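PDB 1NPY: shikimate dehydrogenase-like protein HI_0607 from Haemophilus influenzae, which catalyses, in vitro and with low activity, the NADP(+)-dependent oxidation of shikimate to 3-dehydroshikimate, although shikimate may not be its biological substrate. Local coordinates for residues A[73-84]-A[95-105]. Residues are numbered along the deposited sequence; the frame is centred on the assembly and turned at random.
Sequences FLDEIHPSAQAI and GFLRAYNTDYI
E76 turns CG away from its own backbone N (chi1 -173°) and R98 is extended from CG to NE; the side chains run alongside each other, and R98 NE donates to E76 OE1 at 3.0 Å in a salt bridge. H78 NE2 donates a hydrogen bond to E76 OE1 at 2.6 Å, from the carboxylate face opposite R98 NE. The OH of Y100 sits over the centre of the H78 ring, the ring planes 31° apart. Strand 76-77 pairs in parallel with strand 96-100 at the sheet edge: A99 N donates to E76 O and H78 N to A99 O, both at 2.8 Å. Upstream, D75 OD2 takes a nearly straight bond from L97 N (2.9 Å, 175°) and a salt bridge from R53, while D75 CB makes a CH-pi contact over the F96 ring. On the face opposite E76 and R98, L74 CD1 and I77 CD1 pack on A99 CB. N101 N donates to S80 OG at 2.9 Å, N101 ND2 bonds to S86 O, and N101 OD1 caps the helix carrying D103, inferred to bind substrate, by accepting from Y104 N. R98 is shared between E76 and D93; the two donors, R98 NE and H78 NE2, probably favour a charged E76.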
loop_
_atom_site.group_PDB
_atom_site.type_symbol
_atom_site.label_atom_id
_atom_site.label_comp_id
_atom_site.label_asym_id
_atom_site.label_seq_id
_atom_site.Cartn_x
_atom_site.Cartn_y
_atom_site.Cartn_z
ATOM N N PHE A 73 6.931 20.256 -3.019
ATOM C CA PHE A 73 7.165 20.554 -4.427
ATOM C C PHE A 73 5.963 20.257 -5.321
ATOM O O PHE A 73 6.048 20.387 -6.538
ATOM C CB PHE A 73 8.435 19.821 -4.873
ATOM C CG PHE A 73 9.614 20.173 -4.020
ATOM C CD1 PHE A 73 10.033 21.500 -3.970
ATOM C CD2 PHE A 73 10.146 19.253 -3.139
ATOM C CE1 PHE A 73 11.019 21.879 -3.087
ATOM C CE2 PHE A 73 11.164 19.617 -2.293
ATOM C CZ PHE A 73 11.585 20.940 -2.265
ATOM N N LEU A 74 4.871 19.800 -4.718
ATOM C CA LEU A 74 3.673 19.421 -5.456
ATOM C C LEU A 74 2.645 20.532 -5.376
ATOM O O LEU A 74 2.646 21.381 -4.480
ATOM C CB LEU A 74 3.075 18.130 -4.907
ATOM C CG LEU A 74 4.149 17.040 -4.772
ATOM C CD1 LEU A 74 3.536 15.814 -4.149
ATOM C CD2 LEU A 74 4.751 16.751 -6.114
ATOM N N ASP A 75 1.741 20.510 -6.341
ATOM C CA ASP A 75 0.752 21.566 -6.465
ATOM C C ASP A 75 -0.562 21.338 -5.716
ATOM O O ASP A 75 -1.215 22.292 -5.278
ATOM C CB ASP A 75 0.507 21.869 -7.941
ATOM C CG ASP A 75 1.758 22.332 -8.637
ATOM O OD1 ASP A 75 2.296 23.381 -8.215
ATOM O OD2 ASP A 75 2.299 21.693 -9.557
ATOM N N GLU A 76 -0.984 20.091 -5.574
ATOM C CA GLU A 76 -2.275 19.799 -4.967
ATOM C C GLU A 76 -2.275 18.413 -4.350
ATOM O O GLU A 76 -2.061 17.426 -5.051
ATOM C CB GLU A 76 -3.322 19.853 -6.066
ATOM C CG GLU A 76 -4.763 19.747 -5.602
ATOM C CD GLU A 76 -5.705 19.867 -6.781
ATOM O OE1 GLU A 76 -5.892 18.871 -7.502
ATOM O OE2 GLU A 76 -6.217 20.980 -7.027
ATOM N N ILE A 77 -2.467 18.362 -3.040
ATOM C CA ILE A 77 -2.443 17.100 -2.302
ATOM C C ILE A 77 -3.892 16.652 -2.165
ATOM O O ILE A 77 -4.714 17.312 -1.525
ATOM C CB ILE A 77 -1.808 17.274 -0.908
ATOM C CG1 ILE A 77 -0.471 18.013 -0.970
ATOM C CG2 ILE A 77 -1.641 15.927 -0.219
ATOM C CD1 ILE A 77 0.646 17.263 -1.600
ATOM N N HIS A 78 -4.212 15.549 -2.832
ATOM C CA HIS A 78 -5.543 14.968 -2.763
ATOM C C HIS A 78 -5.837 14.243 -1.459
ATOM O O HIS A 78 -4.918 13.925 -0.711
ATOM C CB HIS A 78 -5.754 14.113 -4.010
ATOM C CG HIS A 78 -6.208 14.933 -5.172
ATOM N ND1 HIS A 78 -7.478 14.838 -5.692
ATOM C CD2 HIS A 78 -5.589 15.925 -5.855
ATOM C CE1 HIS A 78 -7.620 15.723 -6.661
ATOM N NE2 HIS A 78 -6.495 16.403 -6.771
ATOM N N PRO A 79 -7.106 13.999 -1.159
ATOM C CA PRO A 79 -7.505 13.483 0.158
ATOM C C PRO A 79 -6.851 12.175 0.573
ATOM O O PRO A 79 -6.588 12.034 1.772
ATOM C CB PRO A 79 -9.022 13.311 0.030
ATOM C CG PRO A 79 -9.411 14.311 -1.015
ATOM C CD PRO A 79 -8.273 14.329 -2.004
ATOM N N SER A 80 -6.580 11.291 -0.383
ATOM C CA SER A 80 -5.868 10.061 -0.021
ATOM C C SER A 80 -4.501 10.323 0.609
ATOM O O SER A 80 -4.097 9.636 1.551
ATOM C CB SER A 80 -5.699 9.144 -1.232
ATOM O OG SER A 80 -5.085 9.736 -2.353
ATOM N N ALA A 81 -3.766 11.283 0.058
ATOM C CA ALA A 81 -2.454 11.639 0.590
ATOM C C ALA A 81 -2.609 12.516 1.830
ATOM O O ALA A 81 -1.835 12.382 2.769
ATOM C CB ALA A 81 -1.594 12.331 -0.476
ATOM N N GLN A 82 -3.654 13.341 1.893
ATOM C CA GLN A 82 -3.904 14.158 3.078
ATOM C C GLN A 82 -4.230 13.314 4.303
ATOM O O GLN A 82 -3.844 13.673 5.403
ATOM C CB GLN A 82 -5.065 15.130 2.850
ATOM C CG GLN A 82 -4.770 16.193 1.797
ATOM C CD GLN A 82 -5.922 17.149 1.561
ATOM O OE1 GLN A 82 -7.072 16.735 1.418
ATOM N NE2 GLN A 82 -5.599 18.428 1.451
ATOM N N ALA A 83 -4.874 12.175 4.089
ATOM C CA ALA A 83 -5.390 11.325 5.150
ATOM C C ALA A 83 -4.279 10.776 6.034
ATOM O O ALA A 83 -4.502 10.524 7.221
ATOM C CB ALA A 83 -6.205 10.200 4.565
ATOM N N ILE A 84 -3.090 10.624 5.449
ATOM C CA ILE A 84 -1.919 10.126 6.147
ATOM C C ILE A 84 -0.662 10.978 5.973
ATOM O O ILE A 84 0.417 10.564 6.405
ATOM C CB ILE A 84 -1.652 8.667 5.746
ATOM C CG1 ILE A 84 -1.480 8.565 4.233
ATOM C CG2 ILE A 84 -2.791 7.745 6.177
ATOM C CD1 ILE A 84 -1.070 7.174 3.723
ATOM N N GLY A 95 1.622 20.296 -16.231
ATOM C CA GLY A 95 2.497 21.017 -15.333
ATOM C C GLY A 95 1.988 21.159 -13.911
ATOM O O GLY A 95 2.753 21.649 -13.089
ATOM N N PHE A 96 0.760 20.735 -13.606
ATOM C CA PHE A 96 0.135 20.869 -12.299
ATOM C C PHE A 96 0.214 19.485 -11.669
ATOM O O PHE A 96 -0.379 18.553 -12.188
ATOM C CB PHE A 96 -1.322 21.327 -12.437
ATOM C CG PHE A 96 -1.978 21.740 -11.164
ATOM C CD1 PHE A 96 -1.776 22.976 -10.587
ATOM C CD2 PHE A 96 -2.845 20.865 -10.541
ATOM C CE1 PHE A 96 -2.423 23.318 -9.405
ATOM C CE2 PHE A 96 -3.496 21.208 -9.395
ATOM C CZ PHE A 96 -3.299 22.444 -8.822
ATOM N N LEU A 97 1.059 19.341 -10.648
ATOM C CA LEU A 97 1.312 18.048 -10.030
ATOM C C LEU A 97 0.345 17.756 -8.892
ATOM O O LEU A 97 0.422 18.351 -7.814
ATOM C CB LEU A 97 2.739 17.964 -9.493
ATOM C CG LEU A 97 3.881 18.262 -10.473
ATOM C CD1 LEU A 97 5.280 18.018 -9.933
ATOM C CD2 LEU A 97 3.703 17.451 -11.743
ATOM N N ARG A 98 -0.473 16.733 -9.107
ATOM C CA ARG A 98 -1.479 16.294 -8.155
ATOM C C ARG A 98 -0.966 15.017 -7.478
ATOM O O ARG A 98 -0.334 14.165 -8.116
ATOM C CB ARG A 98 -2.821 16.020 -8.831
ATOM C CG ARG A 98 -3.440 17.183 -9.597
ATOM C CD ARG A 98 -4.880 16.911 -10.028
ATOM N NE ARG A 98 -5.618 18.138 -10.354
ATOM C CZ ARG A 98 -5.764 18.663 -11.564
ATOM N NH1 ARG A 98 -5.218 18.090 -12.617
ATOM N NH2 ARG A 98 -6.479 19.772 -11.746
ATOM N N ALA A 99 -1.149 14.973 -6.166
ATOM C CA ALA A 99 -0.559 13.953 -5.302
ATOM C C ALA A 99 -1.657 13.088 -4.704
ATOM O O ALA A 99 -2.615 13.635 -4.168
ATOM C CB ALA A 99 0.207 14.618 -4.170
ATOM N N TYR A 100 -1.425 11.774 -4.678
ATOM C CA TYR A 100 -2.342 10.772 -4.136
ATOM C C TYR A 100 -1.578 9.746 -3.299
ATOM O O TYR A 100 -0.353 9.686 -3.299
ATOM C CB TYR A 100 -3.019 9.992 -5.275
ATOM C CG TYR A 100 -3.764 10.865 -6.259
ATOM C CD1 TYR A 100 -5.133 11.091 -6.141
ATOM C CD2 TYR A 100 -3.086 11.491 -7.297
ATOM C CE1 TYR A 100 -5.781 11.927 -7.052
ATOM C CE2 TYR A 100 -3.736 12.299 -8.225
ATOM C CZ TYR A 100 -5.085 12.503 -8.099
ATOM O OH TYR A 100 -5.723 13.338 -8.999
ATOM N N ASN A 101 -2.333 8.978 -2.525
ATOM C CA ASN A 101 -1.752 7.821 -1.865
ATOM C C ASN A 101 -2.579 6.585 -2.190
ATOM O O ASN A 101 -3.602 6.339 -1.567
ATOM C CB ASN A 101 -1.535 8.018 -0.375
ATOM C CG ASN A 101 -0.658 6.925 0.187
ATOM O OD1 ASN A 101 -1.005 5.767 0.041
ATOM N ND2 ASN A 101 0.510 7.279 0.715
ATOM N N THR A 102 -2.085 5.790 -3.134
ATOM C CA THR A 102 -2.800 4.596 -3.566
ATOM C C THR A 102 -2.663 3.406 -2.626
ATOM O O THR A 102 -3.438 2.462 -2.743
ATOM C CB THR A 102 -2.466 4.156 -4.989
ATOM O OG1 THR A 102 -1.071 3.872 -5.111
ATOM C CG2 THR A 102 -2.813 5.201 -6.014
ATOM N N ASP A 103 -1.737 3.434 -1.675
ATOM C CA ASP A 103 -1.800 2.447 -0.611
ATOM C C ASP A 103 -3.071 2.624 0.229
ATOM O O ASP A 103 -3.780 1.653 0.491
ATOM C CB ASP A 103 -0.582 2.559 0.286
ATOM C CG ASP A 103 0.661 1.987 -0.352
ATOM O OD1 ASP A 103 0.608 1.007 -1.140
ATOM O OD2 ASP A 103 1.762 2.455 -0.006
ATOM N N TYR A 104 -3.353 3.861 0.635
ATOM C CA TYR A 104 -4.591 4.189 1.319
ATOM C C TYR A 104 -5.808 3.797 0.472
ATOM O O TYR A 104 -6.730 3.136 0.956
ATOM C CB TYR A 104 -4.585 5.681 1.689
ATOM C CG TYR A 104 -5.916 6.180 2.192
ATOM C CD1 TYR A 104 -6.264 6.060 3.537
ATOM C CD2 TYR A 104 -6.866 6.706 1.310
ATOM C CE1 TYR A 104 -7.520 6.446 3.980
ATOM C CE2 TYR A 104 -8.104 7.116 1.762
ATOM C CZ TYR A 104 -8.421 6.996 3.096
ATOM O OH TYR A 104 -9.679 7.394 3.513
ATOM N N ILE A 105 -5.823 4.201 -0.797
ATOM C CA ILE A 105 -6.941 3.872 -1.681
ATOM C C ILE A 105 -7.122 2.358 -1.755
ATOM O O ILE A 105 -8.251 1.870 -1.688
ATOM C CB ILE A 105 -6.785 4.526 -3.063
ATOM C CG1 ILE A 105 -6.757 6.051 -2.943
ATOM C CG2 ILE A 105 -7.919 4.166 -4.016
ATOM C CD1 ILE A 105 -6.324 6.746 -4.201
#